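Local coordinates for ATP-citrate lyase beta-subunit (Chlorobium limicola, PDB 6HXJ), which probably catalyses the ATP-dependent cleavage of citrate with coenzyme A to oxaloacetate and acetyl-CoA, releasing ADP and phosphate, at residues A[303-308]-A[339-344]; A[120-125]-A[159-164]. All coordinates share one frame; numbering follows the deposited sequence.

How the interactions relate
From the N terminus, the chain first reaches interaction 2, in the ATP-grasp part. There the end of strand 115-121 is joined to the turn between helices 148-158 and 163-181, and the loop so closed holds strand 136-141 and helix 148-158. Interaction 1 opens later, in the citrate-binding part, where helix 297-309 packs on helix 328-344 and the loop between them carries strand 315-318. The two loops follow in series, neither nesting nor crossing. Their centres lie about 60 Å apart, on opposite sides of the chain's centre, and their nearest atoms are about 41 Å apart, so each contact ties together parts of a different region of the fold.

Interaction 1 (A[303-308]-A[339-344]); sequences LTETIC and FRESKS
Apolar packing centres on Phe339, whose ring receives Thr304 and Cys308 from the facing helix. The methyl CG2 of Thr304 meets Phe339 CD1 at 3.6 Å; it points across because it stands anti to the backbone N, which leaves OG1 to bond back to Val300 O. Cys308 SG comes to the ring's edge, in its plane, 4.9 Å from the Phe339 centroid: a sulfur-aromatic contact.

One turn further on, small residues meet. Ser342 OG lies 3.3 Å from Cys308 CB, and its hydroxyl is satisfied by Gly338 O. Such short side chains suit segments whose helix axes approach to 9.0 Å at a crossing angle of -33°.

At the outer margin the contact turns charged. The carboxylates of Glu305 and Glu341 stack with planes 6° apart, Glu305 OE1 lying 3.7 Å from Glu341 OE1. Glu341 reaches this place by bending at chi2 (-83°), and Glu341 CG lies over the face of the Glu305 carboxylate, 3.5 Å from Glu305 OE2. The repulsion is probably eased in part by weak, long ion pairs, Glu305 to Arg309 and Glu341 to Lys345, though Glu301 adds another negative charge beside Glu305. Replacing Glu305 with an alanine would probably uncover the CB and CG of Glu341 and leave Arg309 without this distant carboxylate.

Both helices run in broadly the same direction on a face of the mixed sheet, as successive crossover helices on either side of strand 315-318 in the chain. Thr304 also touches Leu264 of strand 261-266, while Leu348, in the loop after helix 328-344, covers Cys308, Phe339 and Ser342.

Interaction 2 (A[120-125]-A[159-164]); sequences ISKHGG and GFEGEI
The ammonium NZ of Lys122 is gripped by two oxygens from the facing turn. Lys122 NZ donates to Gly159 O at 2.8 Å, approaching from above the carbonyl plane, 53° out of it, and forms a salt bridge with Glu161 OE2 at 3.2 Å, meeting that oxygen nearly along its C-O axis. The same ammonium thus bridges both oxygens. Glu161 turns its carboxylate back to the lysine through a bend at chi2.

A lysine suits this place because its stem is as useful as its charge. Extended beyond CG, the Lys122 stem slides past Phe160 in the opposite direction, with Lys122 CG over one face of the ring, 3.9 Å from the Phe160 centroid, in a CH-pi contact offset toward the rim. The same stem runs alongside Gly159, with Lys122 CD 3.6 Å from Gly159 O. Glycine suits the place because at phi 136° a CB would meet the carbonyl O of the residue before; one would also probably point at the lysine stem.

Phe160 has neighbours on other sides too. The backbone oxygen Ser121 O lies in the plane of the ring at its edge, 3.9 Å from Phe160 CZ, and Ile120 CG1 approaches Phe160 CE1 obliquely at 4.2 Å.

The turn 159-162 links helix 148-158 to helix 163-181, with Gly162 as N-cap of the second. Phe160 packs between these helices and the antiparallel sheet of the ATP-grasp part, touching Ala155 and Val168 and meeting Phe105 of strand 104-112 edge-to-face, while Ile120, on strand 115-121, reaches Leu154 and Cys172.

Interaction 1 (A[303-308]-A[339-344])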
loop_
_atom_site.group_PDB
_atom_site.type_symbol
_atom_site.label_atom_id
_atom_site.label_comp_id
_atom_site.label_asym_id
_atom_site.label_seq_id
_atom_site.Cartn_x
_atom_site.Cartn_y
_atom_site.Cartn_z
ATOM N N LEU A 303 -24.054 -16.455 44.005
ATOM C CA LEU A 303 -24.276 -16.228 45.437
ATOM C C LEU A 303 -25.761 -16.159 45.780
ATOM O O LEU A 303 -26.190 -16.811 46.734
ATOM C CB LEU A 303 -23.532 -14.980 45.924
ATOM C CG LEU A 303 -23.377 -14.787 47.468
ATOM C CD1 LEU A 303 -22.957 -16.079 48.192
ATOM C CD2 LEU A 303 -22.371 -13.718 47.780
ATOM N N THR A 304 -26.540 -15.401 44.974
ATOM C CA THR A 304 -27.993 -15.241 45.109
ATOM C C THR A 304 -28.653 -16.603 45.042
ATOM O O THR A 304 -29.422 -16.925 45.938
ATOM C CB THR A 304 -28.554 -14.283 44.022
ATOM O OG1 THR A 304 -27.858 -13.044 44.076
ATOM C CG2 THR A 304 -30.048 -14.038 44.149
ATOM N N GLU A 305 -28.318 -17.405 44.010
ATOM C CA GLU A 305 -28.851 -18.741 43.764
ATOM C C GLU A 305 -28.662 -19.668 44.968
ATOM O O GLU A 305 -29.640 -20.265 45.424
ATOM C CB GLU A 305 -28.285 -19.318 42.466
ATOM C CG GLU A 305 -29.037 -18.749 41.271
ATOM C CD GLU A 305 -28.559 -19.146 39.887
ATOM O OE1 GLU A 305 -28.089 -20.296 39.718
ATOM O OE2 GLU A 305 -28.713 -18.321 38.956
ATOM N N THR A 306 -27.443 -19.687 45.542
ATOM C CA THR A 306 -27.069 -20.468 46.727
ATOM C C THR A 306 -27.967 -20.119 47.939
ATOM O O THR A 306 -28.448 -21.025 48.632
ATOM C CB THR A 306 -25.573 -20.202 47.055
ATOM O OG1 THR A 306 -24.765 -20.371 45.894
ATOM C CG2 THR A 306 -25.034 -21.066 48.185
ATOM N N ILE A 307 -28.189 -18.801 48.171
ATOM C CA ILE A 307 -28.985 -18.265 49.284
ATOM C C ILE A 307 -30.459 -18.690 49.171
ATOM O O ILE A 307 -31.082 -19.040 50.174
ATOM C CB ILE A 307 -28.765 -16.736 49.421
ATOM C CG1 ILE A 307 -27.336 -16.499 49.944
ATOM C CG2 ILE A 307 -29.776 -16.069 50.391
ATOM C CD1 ILE A 307 -26.741 -15.254 49.541
ATOM N N CYS A 308 -30.986 -18.716 47.946
ATOM C CA CYS A 308 -32.361 -19.111 47.647
ATOM C C CYS A 308 -32.571 -20.620 47.854
ATOM O O CYS A 308 -33.660 -21.031 48.269
ATOM C CB CYS A 308 -32.736 -18.677 46.234
ATOM S SG CYS A 308 -32.569 -16.887 45.911
ATOM N N PHE A 339 -32.624 -14.443 41.247
ATOM C CA PHE A 339 -33.949 -14.488 41.881
ATOM C C PHE A 339 -34.967 -15.087 40.924
ATOM O O PHE A 339 -35.826 -15.848 41.352
ATOM C CB PHE A 339 -34.413 -13.091 42.317
ATOM C CG PHE A 339 -33.970 -12.628 43.684
ATOM C CD1 PHE A 339 -33.615 -13.548 44.673
ATOM C CD2 PHE A 339 -33.972 -11.284 44.007
ATOM C CE1 PHE A 339 -33.210 -13.122 45.937
ATOM C CE2 PHE A 339 -33.589 -10.858 45.284
ATOM C CZ PHE A 339 -33.201 -11.781 46.237
ATOM N N ARG A 340 -34.859 -14.741 39.627
ATOM C CA ARG A 340 -35.689 -15.231 38.539
ATOM C C ARG A 340 -35.426 -16.720 38.317
ATOM O O ARG A 340 -36.376 -17.493 38.127
ATOM C CB ARG A 340 -35.379 -14.437 37.259
ATOM C CG ARG A 340 -35.949 -13.020 37.242
ATOM C CD ARG A 340 -36.232 -12.523 35.845
ATOM N NE ARG A 340 -35.265 -11.589 35.256
ATOM C CZ ARG A 340 -35.491 -10.292 35.060
ATOM N NH1 ARG A 340 -36.603 -9.726 35.517
ATOM N NH2 ARG A 340 -34.562 -9.530 34.495
ATOM N N GLU A 341 -34.132 -17.116 38.371
ATOM C CA GLU A 341 -33.672 -18.500 38.208
ATOM C C GLU A 341 -34.208 -19.393 39.345
ATOM O O GLU A 341 -34.676 -20.504 39.123
ATOM C CB GLU A 341 -32.126 -18.535 38.157
ATOM C CG GLU A 341 -31.540 -19.780 37.497
ATOM C CD GLU A 341 -31.377 -21.063 38.306
ATOM O OE1 GLU A 341 -31.660 -21.063 39.529
ATOM O OE2 GLU A 341 -30.936 -22.072 37.706
ATOM N N SER A 342 -34.157 -18.870 40.550
ATOM C CA SER A 342 -34.590 -19.548 41.758
ATOM C C SER A 342 -36.113 -19.649 41.842
ATOM O O SER A 342 -36.616 -20.665 42.310
ATOM C CB SER A 342 -34.038 -18.822 42.980
ATOM O OG SER A 342 -32.620 -18.773 42.939
ATOM N N LYS A 343 -36.838 -18.592 41.399
ATOM C CA LYS A 343 -38.302 -18.536 41.407
ATOM C C LYS A 343 -38.948 -19.460 40.402
ATOM O O LYS A 343 -40.047 -19.962 40.662
ATOM C CB LYS A 343 -38.845 -17.128 41.219
ATOM C CG LYS A 343 -40.169 -16.964 41.979
ATOM C CD LYS A 343 -41.225 -16.216 41.201
ATOM C CE LYS A 343 -42.340 -15.815 42.129
ATOM N NZ LYS A 343 -43.223 -14.807 41.501
ATOM N N SER A 344 -38.293 -19.666 39.244
ATOM C CA SER A 344 -38.779 -20.577 38.203
ATOM C C SER A 344 -38.623 -22.027 38.668
ATOM O O SER A 344 -39.496 -22.826 38.358
ATOM C CB SER A 344 -38.079 -20.331 36.866
ATOM O OG SER A 344 -36.666 -20.392 36.973
#

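Interaction 2 (A[120-125]-A[159-164])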
loop_
_atom_site.group_PDB
_atom_site.type_symbol
_atom_site.label_atom_id
_atom_site.label_comp_id
_atom_site.label_asym_id
_atom_site.label_seq_id
_atom_site.Cartn_x
_atom_site.Cartn_y
_atom_site.Cartn_z
ATOM N N ILE A 120 8.566 -17.619 77.257
ATOM C CA ILE A 120 9.283 -18.841 77.602
ATOM C C ILE A 120 8.916 -19.338 79.009
ATOM O O ILE A 120 8.788 -18.551 79.938
ATOM C CB ILE A 120 10.822 -18.681 77.386
ATOM C CG1 ILE A 120 11.531 -20.049 77.366
ATOM C CG2 ILE A 120 11.488 -17.691 78.381
ATOM C CD1 ILE A 120 12.889 -19.991 76.850
ATOM N N SER A 121 8.763 -20.645 79.161
ATOM C CA SER A 121 8.492 -21.230 80.475
ATOM C C SER A 121 9.212 -22.548 80.644
ATOM O O SER A 121 9.372 -23.302 79.686
ATOM C CB SER A 121 6.997 -21.425 80.699
ATOM O OG SER A 121 6.737 -21.647 82.074
ATOM N N LYS A 122 9.640 -22.829 81.869
ATOM C CA LYS A 122 10.295 -24.093 82.217
ATOM C C LYS A 122 9.222 -25.141 82.532
ATOM O O LYS A 122 9.498 -26.337 82.467
ATOM C CB LYS A 122 11.225 -23.887 83.418
ATOM C CG LYS A 122 12.525 -24.669 83.331
ATOM C CD LYS A 122 13.455 -24.355 84.500
ATOM C CE LYS A 122 14.592 -25.343 84.586
ATOM N NZ LYS A 122 15.241 -25.319 85.922
ATOM N N HIS A 123 8.005 -24.669 82.873
ATOM C CA HIS A 123 6.833 -25.477 83.195
ATOM C C HIS A 123 5.981 -25.710 81.968
ATOM O O HIS A 123 4.937 -25.080 81.801
ATOM C CB HIS A 123 5.997 -24.816 84.299
ATOM C CG HIS A 123 6.695 -24.768 85.613
ATOM N ND1 HIS A 123 6.966 -25.922 86.329
ATOM C CD2 HIS A 123 7.157 -23.703 86.303
ATOM C CE1 HIS A 123 7.583 -25.520 87.427
ATOM N NE2 HIS A 123 7.720 -24.192 87.455
ATOM N N GLY A 124 6.410 -26.639 81.131
ATOM C CA GLY A 124 5.698 -26.983 79.912
ATOM C C GLY A 124 4.711 -28.110 80.074
ATOM O O GLY A 124 4.760 -28.864 81.044
ATOM N N GLY A 125 3.827 -28.219 79.107
ATOM C CA GLY A 125 2.774 -29.224 79.124
ATOM C C GLY A 125 1.451 -28.649 79.581
ATOM O O GLY A 125 1.181 -27.471 79.350
ATOM N N GLY A 159 14.779 -19.972 84.501
ATOM C CA GLY A 159 15.278 -20.980 85.428
ATOM C C GLY A 159 16.197 -21.988 84.771
ATOM O O GLY A 159 16.615 -22.949 85.416
ATOM N N PHE A 160 16.541 -21.774 83.486
ATOM C CA PHE A 160 17.426 -22.664 82.721
ATOM C C PHE A 160 18.896 -22.483 83.112
ATOM O O PHE A 160 19.386 -21.359 83.174
ATOM C CB PHE A 160 17.216 -22.484 81.209
ATOM C CG PHE A 160 15.835 -22.892 80.752
ATOM C CD1 PHE A 160 14.797 -21.968 80.700
ATOM C CD2 PHE A 160 15.565 -24.207 80.397
ATOM C CE1 PHE A 160 13.515 -22.352 80.308
ATOM C CE2 PHE A 160 14.285 -24.586 80.001
ATOM C CZ PHE A 160 13.268 -23.658 79.957
ATOM N N GLU A 161 19.580 -23.585 83.395
ATOM C CA GLU A 161 20.969 -23.556 83.838
ATOM C C GLU A 161 22.006 -24.059 82.849
ATOM O O GLU A 161 21.809 -25.100 82.219
ATOM C CB GLU A 161 21.142 -24.445 85.073
ATOM C CG GLU A 161 20.284 -24.010 86.247
ATOM C CD GLU A 161 19.520 -25.124 86.939
ATOM O OE1 GLU A 161 20.163 -25.947 87.631
ATOM O OE2 GLU A 161 18.272 -25.151 86.823
ATOM N N GLY A 162 23.098 -23.298 82.738
ATOM C CA GLY A 162 24.279 -23.569 81.916
ATOM C C GLY A 162 24.040 -24.043 80.492
ATOM O O GLY A 162 23.518 -23.281 79.669
ATOM N N GLU A 163 24.405 -25.321 80.216
ATOM C CA GLU A 163 24.297 -26.014 78.927
ATOM C C GLU A 163 22.918 -26.005 78.295
ATOM O O GLU A 163 22.839 -25.913 77.071
ATOM C CB GLU A 163 24.804 -27.457 79.025
ATOM C CG GLU A 163 26.132 -27.690 78.316
ATOM C CD GLU A 163 26.990 -28.849 78.809
ATOM O OE1 GLU A 163 26.436 -29.946 79.053
ATOM O OE2 GLU A 163 28.228 -28.673 78.902
ATOM N N ILE A 164 21.837 -26.110 79.073
ATOM C CA ILE A 164 20.500 -26.135 78.465
ATOM C C ILE A 164 20.049 -24.730 78.063
ATOM O O ILE A 164 19.332 -24.573 77.087
ATOM C CB ILE A 164 19.504 -26.799 79.464
ATOM C CG1 ILE A 164 20.122 -27.991 80.199
ATOM C CG2 ILE A 164 18.184 -27.188 78.807
ATOM C CD1 ILE A 164 20.241 -27.794 81.672
#